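Local coordinates for Serine/threonine-protein kinase Tel1 (Chaetomium thermophilum, PDB 6SKY) that acts as an ATP-dependent serine/threonine kinase of the ATM subfamily and probably switches on checkpoint signalling as a sensor of DNA damage, at residues R2515-L2520 with S2658-F2663; I2594-G2599 with K2604-V2609; Q2618-E2623 with Y2649-L2654. All coordinates share one frame; numbering follows the deposited sequence.

Contact 1: residues R2515-L2520 with S2658-F2663. With AGS (phosphothiophosphoric acid-adenylate ester), chain C.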
loop_
_atom_site.group_PDB
_atom_site.type_symbol
_atom_site.label_atom_id
_atom_site.label_comp_id
_atom_site.label_asym_id
_atom_site.label_seq_id
_atom_site.Cartn_x
_atom_site.Cartn_y
_atom_site.Cartn_z
ATOM N N ARG A 2515 -37.678 -44.794 -9.858
ATOM C CA ARG A 2515 -38.104 -45.581 -11.010
ATOM C C ARG A 2515 -39.264 -44.912 -11.734
ATOM O O ARG A 2515 -39.260 -44.798 -12.965
ATOM C CB ARG A 2515 -38.477 -46.991 -10.577
ATOM C CG ARG A 2515 -37.299 -47.785 -10.098
ATOM C CD ARG A 2515 -37.626 -49.249 -9.978
ATOM N NE ARG A 2515 -36.440 -50.019 -9.637
ATOM C CZ ARG A 2515 -35.515 -50.382 -10.517
ATOM N NH1 ARG A 2515 -34.462 -51.082 -10.125
ATOM N NH2 ARG A 2515 -35.639 -50.042 -11.790
ATOM N N VAL A 2516 -40.259 -44.433 -10.986
ATOM C CA VAL A 2516 -41.395 -43.831 -11.683
ATOM C C VAL A 2516 -41.051 -42.450 -12.235
ATOM O O VAL A 2516 -41.554 -42.068 -13.295
ATOM C CB VAL A 2516 -42.647 -43.787 -10.793
ATOM C CG1 VAL A 2516 -42.959 -45.170 -10.283
ATOM C CG2 VAL A 2516 -42.480 -42.823 -9.661
ATOM N N TYR A 2517 -40.185 -41.686 -11.562
ATOM C CA TYR A 2517 -39.750 -40.407 -12.123
ATOM C C TYR A 2517 -39.015 -40.606 -13.437
ATOM O O TYR A 2517 -39.228 -39.863 -14.396
ATOM C CB TYR A 2517 -38.847 -39.666 -11.143
ATOM C CG TYR A 2517 -39.532 -38.616 -10.318
ATOM C CD1 TYR A 2517 -40.147 -37.544 -10.912
ATOM C CD2 TYR A 2517 -39.535 -38.686 -8.944
ATOM C CE1 TYR A 2517 -40.762 -36.587 -10.166
ATOM C CE2 TYR A 2517 -40.147 -37.734 -8.195
ATOM C CZ TYR A 2517 -40.756 -36.687 -8.810
ATOM O OH TYR A 2517 -41.372 -35.727 -8.060
ATOM N N HIS A 2518 -38.141 -41.606 -13.500
ATOM C CA HIS A 2518 -37.414 -41.877 -14.731
ATOM C C HIS A 2518 -38.346 -42.363 -15.831
ATOM O O HIS A 2518 -38.202 -41.970 -16.995
ATOM C CB HIS A 2518 -36.319 -42.898 -14.457
ATOM C CG HIS A 2518 -35.592 -43.347 -15.679
ATOM N ND1 HIS A 2518 -35.399 -44.676 -15.979
ATOM C CD2 HIS A 2518 -35.008 -42.647 -16.677
ATOM C CE1 HIS A 2518 -34.727 -44.775 -17.111
ATOM N NE2 HIS A 2518 -34.479 -43.558 -17.556
ATOM N N ALA A 2519 -39.306 -43.225 -15.488
ATOM C CA ALA A 2519 -40.267 -43.673 -16.488
ATOM C C ALA A 2519 -41.067 -42.505 -17.036
ATOM O O ALA A 2519 -41.320 -42.429 -18.241
ATOM C CB ALA A 2519 -41.198 -44.724 -15.894
ATOM N N LEU A 2520 -41.469 -41.579 -16.169
ATOM C CA LEU A 2520 -42.190 -40.401 -16.633
ATOM C C LEU A 2520 -41.305 -39.513 -17.494
ATOM O O LEU A 2520 -41.772 -38.926 -18.473
ATOM C CB LEU A 2520 -42.731 -39.620 -15.444
ATOM C CG LEU A 2520 -43.493 -38.345 -15.764
ATOM C CD1 LEU A 2520 -44.873 -38.679 -16.268
ATOM C CD2 LEU A 2520 -43.571 -37.492 -14.535
ATOM N N SER A 2658 -31.674 -38.534 -17.943
ATOM C CA SER A 2658 -32.850 -37.949 -17.322
ATOM C C SER A 2658 -32.465 -37.288 -16.011
ATOM O O SER A 2658 -31.474 -37.646 -15.373
ATOM C CB SER A 2658 -33.935 -39.004 -17.086
ATOM O OG SER A 2658 -33.476 -40.023 -16.222
ATOM N N GLY A 2659 -33.283 -36.327 -15.610
ATOM C CA GLY A 2659 -33.040 -35.661 -14.348
ATOM C C GLY A 2659 -34.244 -34.879 -13.897
ATOM O O GLY A 2659 -35.228 -34.724 -14.620
ATOM N N LEU A 2660 -34.153 -34.401 -12.667
ATOM C CA LEU A 2660 -35.120 -33.483 -12.092
ATOM C C LEU A 2660 -34.421 -32.161 -11.835
ATOM O O LEU A 2660 -33.408 -32.120 -11.135
ATOM C CB LEU A 2660 -35.693 -34.026 -10.791
ATOM C CG LEU A 2660 -36.319 -35.404 -10.849
ATOM C CD1 LEU A 2660 -36.788 -35.771 -9.480
ATOM C CD2 LEU A 2660 -37.464 -35.380 -11.813
ATOM N N ILE A 2661 -34.966 -31.089 -12.380
ATOM C CA ILE A 2661 -34.430 -29.755 -12.166
ATOM C C ILE A 2661 -35.435 -28.955 -11.365
ATOM O O ILE A 2661 -36.640 -29.025 -11.612
ATOM C CB ILE A 2661 -34.102 -29.066 -13.497
ATOM C CG1 ILE A 2661 -33.196 -29.961 -14.318
ATOM C CG2 ILE A 2661 -33.396 -27.792 -13.250
ATOM C CD1 ILE A 2661 -32.738 -29.330 -15.573
ATOM N N GLU A 2662 -34.942 -28.212 -10.389
ATOM C CA GLU A 2662 -35.805 -27.378 -9.573
ATOM C C GLU A 2662 -36.282 -26.197 -10.389
ATOM O O GLU A 2662 -35.472 -25.442 -10.928
ATOM C CB GLU A 2662 -35.052 -26.899 -8.345
ATOM C CG GLU A 2662 -35.861 -26.051 -7.427
ATOM C CD GLU A 2662 -35.005 -25.328 -6.420
ATOM O OE1 GLU A 2662 -34.638 -24.167 -6.678
ATOM O OE2 GLU A 2662 -34.688 -25.919 -5.370
ATOM N N PHE A 2663 -37.593 -26.040 -10.496
ATOM C CA PHE A 2663 -38.174 -24.909 -11.201
ATOM C C PHE A 2663 -38.191 -23.727 -10.246
ATOM O O PHE A 2663 -38.922 -23.742 -9.254
ATOM C CB PHE A 2663 -39.574 -25.259 -11.687
ATOM C CG PHE A 2663 -40.043 -24.438 -12.827
ATOM C CD1 PHE A 2663 -39.744 -24.799 -14.116
ATOM C CD2 PHE A 2663 -40.800 -23.310 -12.616
ATOM C CE1 PHE A 2663 -40.176 -24.046 -15.171
ATOM C CE2 PHE A 2663 -41.233 -22.555 -13.667
ATOM C CZ PHE A 2663 -40.922 -22.924 -14.945
HETATM P PG AGS C . -32.995 -24.235 -25.877
HETATM S S1G AGS C . -32.360 -22.423 -26.213
HETATM O O2G AGS C . -32.005 -24.989 -24.952
HETATM O O3G AGS C . -33.124 -25.000 -27.221
HETATM P PB AGS C . -34.495 -23.830 -23.675
HETATM O O1B AGS C . -33.367 -22.971 -23.277
HETATM O O2B AGS C . -35.879 -23.203 -23.527
HETATM O O3B AGS C . -34.386 -24.217 -25.191
HETATM P PA AGS C . -35.724 -25.533 -21.916
HETATM O O1A AGS C . -36.607 -26.448 -22.646
HETATM O O2A AGS C . -35.169 -26.088 -20.606
HETATM O O3A AGS C . -34.476 -25.130 -22.788
HETATM O "O5'" AGS C . -36.535 -24.216 -21.666
HETATM C "C5'" AGS C . -37.697 -24.274 -20.828
HETATM C "C4'" AGS C . -38.121 -22.881 -20.453
HETATM O "O4'" AGS C . -38.173 -22.772 -19.019
HETATM C "C3'" AGS C . -37.195 -21.764 -20.915
HETATM O "O3'" AGS C . -37.922 -20.568 -21.165
HETATM C "C2'" AGS C . -36.234 -21.612 -19.739
HETATM O "O2'" AGS C . -35.775 -20.273 -19.624
HETATM C "C1'" AGS C . -37.115 -21.965 -18.541
HETATM N N9 AGS C . -36.411 -22.706 -17.507
HETATM C C8 AGS C . -35.460 -23.670 -17.687
HETATM N N7 AGS C . -34.995 -24.176 -16.574
HETATM C C5 AGS C . -35.695 -23.500 -15.591
HETATM C C6 AGS C . -35.664 -23.572 -14.187
HETATM N N6 AGS C . -34.870 -24.398 -13.505
HETATM N N1 AGS C . -36.488 -22.758 -13.501
HETATM C C2 AGS C . -37.285 -21.929 -14.179
HETATM N N3 AGS C . -37.401 -21.772 -15.497
HETATM C C4 AGS C . -36.571 -22.591 -16.150
#
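L2660 sets its CG opposite the carbonyl carbon (chi1 -55°), which carries the branch toward the Y2517 ring, and an extended chi2 turns its methyls onto it, while H2518, with CG trans to the main-chain N (chi1 175°), swings its imidazole to S2658. This is a helix-on-sheet contact of the kinase N-lobe: helix 2507-2522 packs on strand 2658-2662, whose far end leads into the hinge that holds adenine. L2660 CD1 stands 3.9 Å from the centroid of the Y2517 ring and only 2° off its normal, a CH-pi contact. A branched leucine suits the spot because CD1 sits over the ring centre while CD2 lies beside CD1 and CE1 of Y2517. The buried tyrosine hydroxyl is satisfied by a hydrogen bond with Q2607 OE1. S2658 OG lies obliquely off the imidazole, nearest H2518 CD2, and bonds instead to T2655. At the hinge, the adenine C2 sits 3.6 Å above the centre of one F2663 ring face; an alanine here would probably leave that face of the adenine, at its C2 end, without its aromatic cover. E2662 uses its main chain here, its carbonyl O accepting a hydrogen bond from adenine N6 at 2.8 Å.

Contact 2: residues I2594-G2599 with K2604-V2609. With AGS (phosphothiophosphoric acid-adenylate ester), chain C.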
loop_
_atom_site.group_PDB
_atom_site.type_symbol
_atom_site.label_atom_id
_atom_site.label_comp_id
_atom_site.label_asym_id
_atom_site.label_seq_id
_atom_site.Cartn_x
_atom_site.Cartn_y
_atom_site.Cartn_z
ATOM N N ILE A 2594 -43.427 -30.052 -16.691
ATOM C CA ILE A 2594 -43.288 -29.274 -15.471
ATOM C C ILE A 2594 -44.349 -29.765 -14.500
ATOM O O ILE A 2594 -45.520 -29.394 -14.595
ATOM C CB ILE A 2594 -43.411 -27.769 -15.729
ATOM C CG1 ILE A 2594 -42.308 -27.289 -16.662
ATOM C CG2 ILE A 2594 -43.296 -27.010 -14.440
ATOM C CD1 ILE A 2594 -42.697 -27.231 -18.100
ATOM N N LEU A 2595 -43.941 -30.594 -13.558
ATOM C CA LEU A 2595 -44.830 -31.083 -12.520
ATOM C C LEU A 2595 -44.863 -30.110 -11.358
ATOM O O LEU A 2595 -43.949 -29.316 -11.162
ATOM C CB LEU A 2595 -44.374 -32.445 -12.016
ATOM C CG LEU A 2595 -44.862 -33.708 -12.704
ATOM C CD1 LEU A 2595 -44.558 -33.690 -14.177
ATOM C CD2 LEU A 2595 -44.187 -34.873 -12.050
ATOM N N THR A 2596 -45.929 -30.187 -10.577
ATOM C CA THR A 2596 -46.042 -29.437 -9.337
ATOM C C THR A 2596 -46.379 -30.408 -8.223
ATOM O O THR A 2596 -47.223 -31.287 -8.396
ATOM C CB THR A 2596 -47.114 -28.351 -9.420
ATOM O OG1 THR A 2596 -46.951 -27.607 -10.630
ATOM C CG2 THR A 2596 -47.000 -27.405 -8.249
ATOM N N ALA A 2597 -45.712 -30.266 -7.089
ATOM C CA ALA A 2597 -45.946 -31.120 -5.942
ATOM C C ALA A 2597 -46.347 -30.252 -4.766
ATOM O O ALA A 2597 -45.668 -29.273 -4.456
ATOM C CB ALA A 2597 -44.703 -31.937 -5.599
ATOM N N ILE A 2598 -47.454 -30.592 -4.128
ATOM C CA ILE A 2598 -47.890 -29.900 -2.927
ATOM C C ILE A 2598 -47.368 -30.687 -1.740
ATOM O O ILE A 2598 -47.666 -31.877 -1.595
ATOM C CB ILE A 2598 -49.418 -29.757 -2.878
ATOM C CG1 ILE A 2598 -49.898 -28.743 -3.912
ATOM C CG2 ILE A 2598 -49.851 -29.309 -1.505
ATOM C CD1 ILE A 2598 -50.166 -29.322 -5.268
ATOM N N GLY A 2599 -46.577 -30.030 -0.906
ATOM C CA GLY A 2599 -45.935 -30.687 0.202
ATOM C C GLY A 2599 -46.825 -30.775 1.415
ATOM O O GLY A 2599 -47.988 -30.380 1.412
ATOM N N LYS A 2604 -45.726 -25.245 -2.734
ATOM C CA LYS A 2604 -45.712 -25.818 -4.069
ATOM C C LYS A 2604 -44.280 -25.890 -4.575
ATOM O O LYS A 2604 -43.608 -24.863 -4.695
ATOM C CB LYS A 2604 -46.575 -24.996 -5.018
ATOM C CG LYS A 2604 -48.012 -24.881 -4.581
ATOM C CD LYS A 2604 -48.851 -24.253 -5.667
ATOM C CE LYS A 2604 -50.310 -24.195 -5.276
ATOM N NZ LYS A 2604 -51.148 -23.724 -6.408
ATOM N N TYR A 2605 -43.820 -27.098 -4.869
ATOM C CA TYR A 2605 -42.496 -27.343 -5.417
ATOM C C TYR A 2605 -42.673 -27.765 -6.862
ATOM O O TYR A 2605 -43.163 -28.861 -7.133
ATOM C CB TYR A 2605 -41.772 -28.425 -4.630
ATOM C CG TYR A 2605 -41.731 -28.197 -3.146
ATOM C CD1 TYR A 2605 -40.769 -27.390 -2.580
ATOM C CD2 TYR A 2605 -42.642 -28.804 -2.311
ATOM C CE1 TYR A 2605 -40.724 -27.184 -1.230
ATOM C CE2 TYR A 2605 -42.603 -28.608 -0.960
ATOM C CZ TYR A 2605 -41.643 -27.795 -0.425
ATOM O OH TYR A 2605 -41.596 -27.587 0.927
ATOM N N LYS A 2606 -42.298 -26.903 -7.788
ATOM C CA LYS A 2606 -42.369 -27.271 -9.189
ATOM C C LYS A 2606 -41.069 -27.927 -9.624
ATOM O O LYS A 2606 -40.019 -27.754 -9.007
ATOM C CB LYS A 2606 -42.669 -26.051 -10.047
ATOM C CG LYS A 2606 -43.864 -25.273 -9.582
ATOM C CD LYS A 2606 -44.207 -24.190 -10.565
ATOM C CE LYS A 2606 -44.457 -24.775 -11.935
ATOM N NZ LYS A 2606 -44.817 -23.736 -12.935
ATOM N N GLN A 2607 -41.155 -28.706 -10.694
ATOM C CA GLN A 2607 -40.037 -29.519 -11.143
ATOM C C GLN A 2607 -40.089 -29.659 -12.649
ATOM O O GLN A 2607 -41.156 -29.889 -13.213
ATOM C CB GLN A 2607 -40.073 -30.914 -10.524
ATOM C CG GLN A 2607 -40.012 -30.936 -9.035
ATOM C CD GLN A 2607 -40.616 -32.168 -8.472
ATOM O OE1 GLN A 2607 -41.119 -33.004 -9.206
ATOM N NE2 GLN A 2607 -40.576 -32.300 -7.164
ATOM N N LEU A 2608 -38.944 -29.532 -13.294
ATOM C CA LEU A 2608 -38.790 -29.999 -14.660
ATOM C C LEU A 2608 -38.357 -31.449 -14.595
ATOM O O LEU A 2608 -37.364 -31.769 -13.939
ATOM C CB LEU A 2608 -37.756 -29.191 -15.433
ATOM C CG LEU A 2608 -37.983 -27.739 -15.799
ATOM C CD1 LEU A 2608 -37.195 -26.876 -14.882
ATOM C CD2 LEU A 2608 -37.537 -27.517 -17.213
ATOM N N VAL A 2609 -39.102 -32.321 -15.252
ATOM C CA VAL A 2609 -38.715 -33.711 -15.413
ATOM C C VAL A 2609 -38.119 -33.804 -16.807
ATOM O O VAL A 2609 -38.839 -33.892 -17.799
ATOM C CB VAL A 2609 -39.897 -34.661 -15.219
ATOM C CG1 VAL A 2609 -39.419 -36.076 -15.213
ATOM C CG2 VAL A 2609 -40.598 -34.357 -13.925
HETATM P PG AGS C . -32.995 -24.235 -25.877
HETATM S S1G AGS C . -32.360 -22.423 -26.213
HETATM O O2G AGS C . -32.005 -24.989 -24.952
HETATM O O3G AGS C . -33.124 -25.000 -27.221
HETATM P PB AGS C . -34.495 -23.830 -23.675
HETATM O O1B AGS C . -33.367 -22.971 -23.277
HETATM O O2B AGS C . -35.879 -23.203 -23.527
HETATM O O3B AGS C . -34.386 -24.217 -25.191
HETATM P PA AGS C . -35.724 -25.533 -21.916
HETATM O O1A AGS C . -36.607 -26.448 -22.646
HETATM O O2A AGS C . -35.169 -26.088 -20.606
HETATM O O3A AGS C . -34.476 -25.130 -22.788
HETATM O "O5'" AGS C . -36.535 -24.216 -21.666
HETATM C "C5'" AGS C . -37.697 -24.274 -20.828
HETATM C "C4'" AGS C . -38.121 -22.881 -20.453
HETATM O "O4'" AGS C . -38.173 -22.772 -19.019
HETATM C "C3'" AGS C . -37.195 -21.764 -20.915
HETATM O "O3'" AGS C . -37.922 -20.568 -21.165
HETATM C "C2'" AGS C . -36.234 -21.612 -19.739
HETATM O "O2'" AGS C . -35.775 -20.273 -19.624
HETATM C "C1'" AGS C . -37.115 -21.965 -18.541
HETATM N N9 AGS C . -36.411 -22.706 -17.507
HETATM C C8 AGS C . -35.460 -23.670 -17.687
HETATM N N7 AGS C . -34.995 -24.176 -16.574
HETATM C C5 AGS C . -35.695 -23.500 -15.591
HETATM C C6 AGS C . -35.664 -23.572 -14.187
HETATM N N6 AGS C . -34.870 -24.398 -13.505
HETATM N N1 AGS C . -36.488 -22.758 -13.501
HETATM C C2 AGS C . -37.285 -21.929 -14.179
HETATM N N3 AGS C . -37.401 -21.772 -15.497
HETATM C C4 AGS C . -36.571 -22.591 -16.150
#
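The beta hairpin of strands 2593-2599 and 2604-2611, in the N-lobe sheet that roofs the nucleotide, pairs L2595 with Q2607 and A2597 with Y2605 as its antiparallel hydrogen-bonded residues. Each pair is closed by two backbone bonds, N to O in both directions, and the one from Y2605 N to A2597 O is nearly straight (175° at the hydrogen). The two strand segments run at 153° to each other. In the non-hydrogen-bonded pair T2596-K2606 the two side chains run side by side in the same direction, and the T2596 methyl CG2 lies 4.0 Å from K2606 CG. K2606 bends at chi3 (57°), which lays its CE against I2594 CG2 at 3.6 Å; a long lysine suits this face because its aliphatic stem packs on I2594 and T2596, with the ammonium at the end of the chain still beside I2594. L2608 lies farther along the same face and brings CD1 to 3.7 Å from adenine N6, an apolar cover for the base. On the opposite face, V2609 CG2 meets L2595 CD1 at 4.0 Å. Near the turn, G2599 brings its CA to the edge of the Y2605 ring, where any side chain would run into the ring near CE2. The hairpin occupies the middle of the sheet, with strand 2576-2585 bonded to I2594, T2596 and I2598 and strand 2658-2662 flanking L2608, while helix 2507-2522 packs on L2595 and V2609 through L2520 and A2521.

Contact 3: residues Q2618-E2623 with Y2649-L2654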
loop_
_atom_site.group_PDB
_atom_site.type_symbol
_atom_site.label_atom_id
_atom_site.label_comp_id
_atom_site.label_asym_id
_atom_site.label_seq_id
_atom_site.Cartn_x
_atom_site.Cartn_y
_atom_site.Cartn_z
ATOM N N GLN A 2618 -22.878 -32.544 -15.719
ATOM C CA GLN A 2618 -22.095 -31.331 -15.914
ATOM C C GLN A 2618 -22.734 -30.151 -15.199
ATOM O O GLN A 2618 -22.063 -29.409 -14.471
ATOM C CB GLN A 2618 -21.961 -31.034 -17.404
ATOM C CG GLN A 2618 -21.261 -32.110 -18.192
ATOM C CD GLN A 2618 -19.826 -32.281 -17.775
ATOM O OE1 GLN A 2618 -19.452 -33.301 -17.209
ATOM N NE2 GLN A 2618 -19.013 -31.278 -18.049
ATOM N N ASP A 2619 -24.039 -29.965 -15.398
ATOM C CA ASP A 2619 -24.745 -28.856 -14.774
ATOM C C ASP A 2619 -24.727 -28.962 -13.260
ATOM O O ASP A 2619 -24.583 -27.952 -12.570
ATOM C CB ASP A 2619 -26.179 -28.799 -15.281
ATOM C CG ASP A 2619 -26.271 -28.370 -16.728
ATOM O OD1 ASP A 2619 -25.231 -28.340 -17.409
ATOM O OD2 ASP A 2619 -27.387 -28.058 -17.187
ATOM N N ALA A 2620 -24.857 -30.176 -12.724
ATOM C CA ALA A 2620 -24.880 -30.347 -11.275
ATOM C C ALA A 2620 -23.510 -30.100 -10.660
ATOM O O ALA A 2620 -23.396 -29.435 -9.622
ATOM C CB ALA A 2620 -25.372 -31.744 -10.929
ATOM N N ILE A 2621 -22.458 -30.622 -11.288
ATOM C CA ILE A 2621 -21.102 -30.364 -10.824
ATOM C C ILE A 2621 -20.803 -28.875 -10.838
ATOM O O ILE A 2621 -20.239 -28.328 -9.882
ATOM C CB ILE A 2621 -20.097 -31.146 -11.685
ATOM C CG1 ILE A 2621 -20.204 -32.638 -11.422
ATOM C CG2 ILE A 2621 -18.713 -30.699 -11.392
ATOM C CD1 ILE A 2621 -19.702 -33.027 -10.091
ATOM N N MET A 2622 -21.171 -28.186 -11.913
ATOM C CA MET A 2622 -20.844 -26.771 -11.977
ATOM C C MET A 2622 -21.699 -25.944 -11.031
ATOM O O MET A 2622 -21.219 -24.946 -10.491
ATOM C CB MET A 2622 -20.970 -26.263 -13.403
ATOM C CG MET A 2622 -19.850 -26.736 -14.293
ATOM S SD MET A 2622 -18.266 -26.795 -13.435
ATOM C CE MET A 2622 -17.912 -25.060 -13.224
ATOM N N GLU A 2623 -22.948 -26.333 -10.801
ATOM C CA GLU A 2623 -23.740 -25.655 -9.786
ATOM C C GLU A 2623 -23.097 -25.795 -8.414
ATOM O O GLU A 2623 -23.060 -24.836 -7.636
ATOM C CB GLU A 2623 -25.162 -26.207 -9.790
ATOM C CG GLU A 2623 -26.073 -25.610 -8.744
ATOM C CD GLU A 2623 -26.290 -24.132 -8.934
ATOM O OE1 GLU A 2623 -26.418 -23.696 -10.089
ATOM O OE2 GLU A 2623 -26.324 -23.398 -7.932
ATOM N N TYR A 2649 -29.847 -23.231 -7.496
ATOM C CA TYR A 2649 -30.979 -24.119 -7.683
ATOM C C TYR A 2649 -30.460 -25.538 -7.533
ATOM O O TYR A 2649 -29.303 -25.756 -7.173
ATOM C CB TYR A 2649 -31.697 -23.847 -9.013
ATOM C CG TYR A 2649 -30.981 -24.232 -10.280
ATOM C CD1 TYR A 2649 -31.616 -24.993 -11.234
ATOM C CD2 TYR A 2649 -29.704 -23.798 -10.548
ATOM C CE1 TYR A 2649 -30.994 -25.340 -12.392
ATOM C CE2 TYR A 2649 -29.073 -24.146 -11.707
ATOM C CZ TYR A 2649 -29.725 -24.915 -12.625
ATOM O OH TYR A 2649 -29.110 -25.270 -13.794
ATOM N N LYS A 2650 -31.312 -26.521 -7.774
ATOM C CA LYS A 2650 -30.968 -27.907 -7.506
ATOM C C LYS A 2650 -31.151 -28.734 -8.760
ATOM O O LYS A 2650 -32.250 -28.797 -9.307
ATOM C CB LYS A 2650 -31.815 -28.470 -6.372
ATOM C CG LYS A 2650 -31.590 -29.928 -6.143
ATOM C CD LYS A 2650 -31.256 -30.203 -4.717
ATOM C CE LYS A 2650 -31.243 -31.679 -4.461
ATOM N NZ LYS A 2650 -31.456 -31.963 -3.023
ATOM N N VAL A 2651 -30.077 -29.368 -9.207
ATOM C CA VAL A 2651 -30.115 -30.322 -10.303
ATOM C C VAL A 2651 -29.906 -31.703 -9.714
ATOM O O VAL A 2651 -29.020 -31.900 -8.879
ATOM C CB VAL A 2651 -29.050 -30.017 -11.369
ATOM C CG1 VAL A 2651 -29.348 -30.765 -12.629
ATOM C CG2 VAL A 2651 -28.987 -28.545 -11.642
ATOM N N LEU A 2652 -30.717 -32.662 -10.144
ATOM C CA LEU A 2652 -30.630 -34.029 -9.646
ATOM C C LEU A 2652 -30.620 -34.967 -10.839
ATOM O O LEU A 2652 -31.682 -35.240 -11.419
ATOM C CB LEU A 2652 -31.794 -34.339 -8.720
ATOM C CG LEU A 2652 -31.865 -35.734 -8.130
ATOM C CD1 LEU A 2652 -30.746 -35.909 -7.159
ATOM C CD2 LEU A 2652 -33.173 -35.899 -7.448
ATOM N N PRO A 2653 -29.456 -35.459 -11.253
ATOM C CA PRO A 2653 -29.413 -36.415 -12.363
ATOM C C PRO A 2653 -29.862 -37.788 -11.890
ATOM O O PRO A 2653 -29.348 -38.310 -10.901
ATOM C CB PRO A 2653 -27.938 -36.423 -12.770
ATOM C CG PRO A 2653 -27.333 -35.270 -12.075
ATOM C CD PRO A 2653 -28.107 -35.066 -10.839
ATOM N N LEU A 2654 -30.835 -38.368 -12.588
ATOM C CA LEU A 2654 -31.319 -39.692 -12.223
ATOM C C LEU A 2654 -30.540 -40.769 -12.960
ATOM O O LEU A 2654 -29.975 -41.674 -12.344
ATOM C CB LEU A 2654 -32.813 -39.811 -12.522
ATOM C CG LEU A 2654 -33.749 -39.093 -11.561
ATOM C CD1 LEU A 2654 -35.158 -39.196 -12.056
ATOM C CD2 LEU A 2654 -33.628 -39.692 -10.191
#
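The Y2649 ring meets the E2623 carboxylate with its edge: OE1 lies near the ring plane, nearest CE2 and CD2 of Y2649, and the two planes stand 77° apart; side chains of I2661 and E2662 also touch this tyrosine. Such a placement could be favoured by the slight positive charge of the hydrogens around an aromatic rim. E2623 starts with CG trans to its main-chain N (chi1 178°), which brings that CG to 3.6 Å from Y2649 O, and the bend at chi2 (63°) then turns the carboxylate to the ring edge. The tyrosine's far end belongs to the active site, its hydroxyl hydrogen-bonded to the backbone N of D2779, a magnesium ligand, and its side chain touches the bound nucleotide. One turn back along the helix the chemistry becomes purely apolar. A2620 CB packs against V2651 CB at 4.1 Å and P2653 CG at 4.2 Å; a small alanine lets the backbones come close, with CA atoms of A2620 and V2651 only 5.3 Å apart. Helix 2616-2632 thus packs against strand 2651-2655, the outermost strand at this end of the N-lobe sheet, which strand 2658-2662 joins through backbone bonds of K2650 and L2652, while helix 2431-2434 touches I2621.

In the fold
All three contacts reach the same N-lobe sheet and meet it differently. Contact 1 is the buried one, a helix laid on strand 2658-2662 by apolar and aromatic packing; contacts 2 and 3 are partly buried. Contact 2 is built of main-chain bonds within the sheet, with lysines on its more open face, whereas contact 3 sets a second helix against an edge strand through an alanine, with a ring edge of the preceding loop beside it. Strand 2658-2662 ties them together: it bonds to contact 2 through I2661 O and L2608 N, and to contact 3 through L2660 N and L2652 O. Contacts 2 and 3 do not touch, their centres about 17 Å apart.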